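Local coordinates for heat shock protein 16 (Schizosaccharomyces pombe, PDB 3W1Z), which probably acts as a small heat shock chaperone that binds unfolding proteins during stress, and assembles into a 16-subunit oligomer, at residues Phe17-Pro25 with Ser101-Lys109. Sequence-based numbering, arbitrary orientation.
Sequences FSDFVSYSP and SRTITIPAK
Arg102 and Tyr23 join the end of the N-terminal helix 11-23 to strand 98-105, the outermost strand of a three-stranded sheet in the alpha-crystallin domain, by a hydrogen bond; helix and strand run roughly antiparallel, at 153°, with axes 6.7 Å apart. Arg102 NH2 donates to Tyr23 O over 3.0 Å, and the acceptor sits at the guanidinium edge, in its plane. The side chain leaves the strand with CG anti to the backbone N (chi1 -177°) and bends at chi2, which carries the charged end up to the end of the helix. There Pro25 CB lies over the centre of one guanidinium face, 3.9 Å from Arg102 CZ, while NH1 forms a salt bridge to Glu94 of a second subunit; the same strand arginine thus holds both the helix end, through Tyr23 O, and a neighbouring chain. A weak backbone bond, 3.4 Å, runs from Thr105 N to Ser22 O; the Thr105 hydroxyl itself turns to Asn28.

Apolar contacts centre on Ile104, Tyr23 and Pro107. The CA-CB bond of Ile104 is directed at the helix, placing CB at the edge of the Tyr23 ring, 4.3 Å from CD2, and the side chain also packs on Ile39 of strand 39-43. Beyond the strand's end, Pro107, centre of an inverse gamma turn, crosses Tyr23 at about a right angle, its CD 3.4 Å from Tyr23 OH.

Two serine hydroxyls meet the same proline. Ser18 OG touches Pro107 CB, one helical turn before Ser22. Ser22 OG donates to Ser18 O from above the carbonyl plane and lies 3.3 Å from Pro107 CG.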
loop_
_atom_site.group_PDB
_atom_site.type_symbol
_atom_site.label_atom_id
_atom_site.label_comp_id
_atom_site.label_asym_id
_atom_site.label_seq_id
_atom_site.Cartn_x
_atom_site.Cartn_y
_atom_site.Cartn_z
ATOM N N PHE B 17 -10.661 -4.669 -14.496
ATOM C CA PHE B 17 -11.530 -4.557 -13.334
ATOM C C PHE B 17 -12.785 -5.422 -13.467
ATOM O O PHE B 17 -13.277 -5.962 -12.479
ATOM C CB PHE B 17 -11.923 -3.102 -13.114
ATOM C CG PHE B 17 -11.184 -2.442 -11.994
ATOM C CD1 PHE B 17 -11.278 -2.935 -10.702
ATOM C CD2 PHE B 17 -10.413 -1.318 -12.225
ATOM C CE1 PHE B 17 -10.611 -2.320 -9.665
ATOM C CE2 PHE B 17 -9.745 -0.700 -11.190
ATOM C CZ PHE B 17 -9.843 -1.202 -9.911
ATOM N N SER B 18 -13.307 -5.545 -14.686
ATOM C CA SER B 18 -14.479 -6.386 -14.929
ATOM C C SER B 18 -14.158 -7.850 -14.635
ATOM O O SER B 18 -14.914 -8.526 -13.949
ATOM C CB SER B 18 -14.988 -6.224 -16.366
ATOM O OG SER B 18 -16.157 -6.991 -16.596
ATOM N N ASP B 19 -13.027 -8.325 -15.149
ATOM C CA ASP B 19 -12.549 -9.681 -14.897
ATOM C C ASP B 19 -12.323 -9.926 -13.415
ATOM O O ASP B 19 -12.755 -10.946 -12.875
ATOM C CB ASP B 19 -11.243 -9.943 -15.651
ATOM C CG ASP B 19 -11.469 -10.381 -17.083
ATOM O OD1 ASP B 19 -12.628 -10.340 -17.543
ATOM O OD2 ASP B 19 -10.482 -10.760 -17.750
ATOM N N PHE B 20 -11.625 -8.996 -12.764
ATOM C CA PHE B 20 -11.375 -9.113 -11.332
ATOM C C PHE B 20 -12.670 -9.237 -10.548
ATOM O O PHE B 20 -12.863 -10.182 -9.784
ATOM C CB PHE B 20 -10.606 -7.906 -10.803
ATOM C CG PHE B 20 -10.303 -7.988 -9.334
ATOM C CD1 PHE B 20 -9.646 -9.091 -8.819
ATOM C CD2 PHE B 20 -10.671 -6.970 -8.471
ATOM C CE1 PHE B 20 -9.365 -9.182 -7.473
ATOM C CE2 PHE B 20 -10.389 -7.054 -7.120
ATOM C CZ PHE B 20 -9.733 -8.164 -6.622
ATOM N N VAL B 21 -13.555 -8.270 -10.751
ATOM C CA VAL B 21 -14.777 -8.162 -9.969
ATOM C C VAL B 21 -15.759 -9.278 -10.321
ATOM O O VAL B 21 -16.663 -9.593 -9.547
ATOM C CB VAL B 21 -15.437 -6.776 -10.169
ATOM C CG1 VAL B 21 -16.245 -6.737 -11.460
ATOM C CG2 VAL B 21 -16.307 -6.430 -8.987
ATOM N N SER B 22 -15.561 -9.883 -11.486
ATOM C CA SER B 22 -16.410 -10.976 -11.936
ATOM C C SER B 22 -15.967 -12.301 -11.334
ATOM O O SER B 22 -16.706 -12.933 -10.579
ATOM C CB SER B 22 -16.396 -11.081 -13.462
ATOM O OG SER B 22 -17.000 -9.948 -14.062
ATOM N N TYR B 23 -14.752 -12.715 -11.681
ATOM C CA TYR B 23 -14.296 -14.073 -11.403
ATOM C C TYR B 23 -13.587 -14.305 -10.066
ATOM O O TYR B 23 -13.408 -15.454 -9.665
ATOM C CB TYR B 23 -13.394 -14.543 -12.544
ATOM C CG TYR B 23 -13.993 -14.325 -13.913
ATOM C CD1 TYR B 23 -13.272 -13.688 -14.913
ATOM C CD2 TYR B 23 -15.279 -14.761 -14.207
ATOM C CE1 TYR B 23 -13.815 -13.486 -16.165
ATOM C CE2 TYR B 23 -15.830 -14.566 -15.458
ATOM C CZ TYR B 23 -15.093 -13.928 -16.434
ATOM O OH TYR B 23 -15.636 -13.731 -17.683
ATOM N N SER B 24 -13.188 -13.245 -9.368
ATOM C CA SER B 24 -12.427 -13.432 -8.130
ATOM C C SER B 24 -13.310 -13.955 -7.000
ATOM O O SER B 24 -14.332 -13.351 -6.673
ATOM C CB SER B 24 -11.692 -12.153 -7.710
ATOM O OG SER B 24 -12.596 -11.103 -7.426
ATOM N N PRO B 25 -12.906 -15.086 -6.400
ATOM C CA PRO B 25 -13.701 -15.824 -5.412
ATOM C C PRO B 25 -13.970 -15.017 -4.148
ATOM O O PRO B 25 -15.040 -15.141 -3.554
ATOM C CB PRO B 25 -12.814 -17.031 -5.087
ATOM C CG PRO B 25 -11.431 -16.572 -5.382
ATOM C CD PRO B 25 -11.564 -15.669 -6.571
ATOM N N SER B 101 -19.414 -23.819 -2.615
ATOM C CA SER B 101 -20.202 -22.890 -3.410
ATOM C C SER B 101 -19.280 -21.912 -4.126
ATOM O O SER B 101 -18.350 -21.367 -3.529
ATOM C CB SER B 101 -21.206 -22.136 -2.536
ATOM O OG SER B 101 -22.211 -21.522 -3.325
ATOM N N ARG B 102 -19.537 -21.699 -5.410
ATOM C CA ARG B 102 -18.763 -20.760 -6.206
ATOM C C ARG B 102 -19.705 -19.913 -7.049
ATOM O O ARG B 102 -20.453 -20.434 -7.877
ATOM C CB ARG B 102 -17.772 -21.503 -7.106
ATOM C CG ARG B 102 -16.856 -20.596 -7.919
ATOM C CD ARG B 102 -15.886 -19.832 -7.027
ATOM N NE ARG B 102 -15.032 -18.927 -7.791
ATOM C CZ ARG B 102 -13.791 -19.210 -8.175
ATOM N NH1 ARG B 102 -13.245 -20.376 -7.862
ATOM N NH2 ARG B 102 -13.092 -18.321 -8.868
ATOM N N THR B 103 -19.669 -18.605 -6.828
ATOM C CA THR B 103 -20.493 -17.686 -7.596
ATOM C C THR B 103 -19.612 -16.755 -8.412
ATOM O O THR B 103 -18.693 -16.133 -7.882
ATOM C CB THR B 103 -21.400 -16.837 -6.687
ATOM O OG1 THR B 103 -22.141 -17.693 -5.808
ATOM C CG2 THR B 103 -22.368 -16.015 -7.522
ATOM N N ILE B 104 -19.880 -16.671 -9.709
ATOM C CA ILE B 104 -19.195 -15.699 -10.549
ATOM C C ILE B 104 -20.201 -14.828 -11.290
ATOM O O ILE B 104 -21.222 -15.313 -11.775
ATOM C CB ILE B 104 -18.229 -16.363 -11.558
ATOM C CG1 ILE B 104 -18.971 -17.355 -12.456
ATOM C CG2 ILE B 104 -17.084 -17.051 -10.829
ATOM C CD1 ILE B 104 -18.107 -17.943 -13.555
ATOM N N THR B 105 -19.918 -13.534 -11.355
ATOM C CA THR B 105 -20.747 -12.624 -12.125
ATOM C C THR B 105 -20.254 -12.644 -13.562
ATOM O O THR B 105 -19.111 -12.296 -13.830
ATOM C CB THR B 105 -20.657 -11.187 -11.583
ATOM O OG1 THR B 105 -21.041 -11.167 -10.203
ATOM C CG2 THR B 105 -21.567 -10.262 -12.373
ATOM N N ILE B 106 -21.104 -13.061 -14.491
ATOM C CA ILE B 106 -20.689 -13.120 -15.887
ATOM C C ILE B 106 -20.890 -11.776 -16.589
ATOM O O ILE B 106 -21.989 -11.222 -16.587
ATOM C CB ILE B 106 -21.372 -14.276 -16.651
ATOM C CG1 ILE B 106 -22.849 -14.383 -16.273
ATOM C CG2 ILE B 106 -20.670 -15.591 -16.352
ATOM C CD1 ILE B 106 -23.778 -13.678 -17.230
ATOM N N PRO B 107 -19.809 -11.234 -17.168
ATOM C CA PRO B 107 -19.826 -9.915 -17.804
ATOM C C PRO B 107 -20.215 -9.990 -19.273
ATOM O O PRO B 107 -19.494 -9.470 -20.126
ATOM C CB PRO B 107 -18.367 -9.452 -17.678
ATOM C CG PRO B 107 -17.571 -10.677 -17.209
ATOM C CD PRO B 107 -18.483 -11.859 -17.277
ATOM N N ALA B 108 -21.344 -10.628 -19.562
ATOM C CA ALA B 108 -21.840 -10.719 -20.927
ATOM C C ALA B 108 -23.336 -10.997 -20.937
ATOM O O ALA B 108 -23.890 -11.497 -19.959
ATOM C CB ALA B 108 -21.094 -11.801 -21.692
ATOM N N LYS B 109 -23.982 -10.676 -22.050
ATOM C CA LYS B 109 -25.397 -10.971 -22.216
ATOM C C LYS B 109 -25.564 -12.364 -22.800
ATOM O O LYS B 109 -25.074 -12.655 -23.891
ATOM C CB LYS B 109 -26.064 -9.927 -23.109
ATOM C CG LYS B 109 -26.338 -8.609 -22.406
ATOM C CD LYS B 109 -26.524 -7.480 -23.402
ATOM C CE LYS B 109 -25.203 -7.076 -24.028
ATOM N NZ LYS B 109 -24.276 -6.496 -23.018
#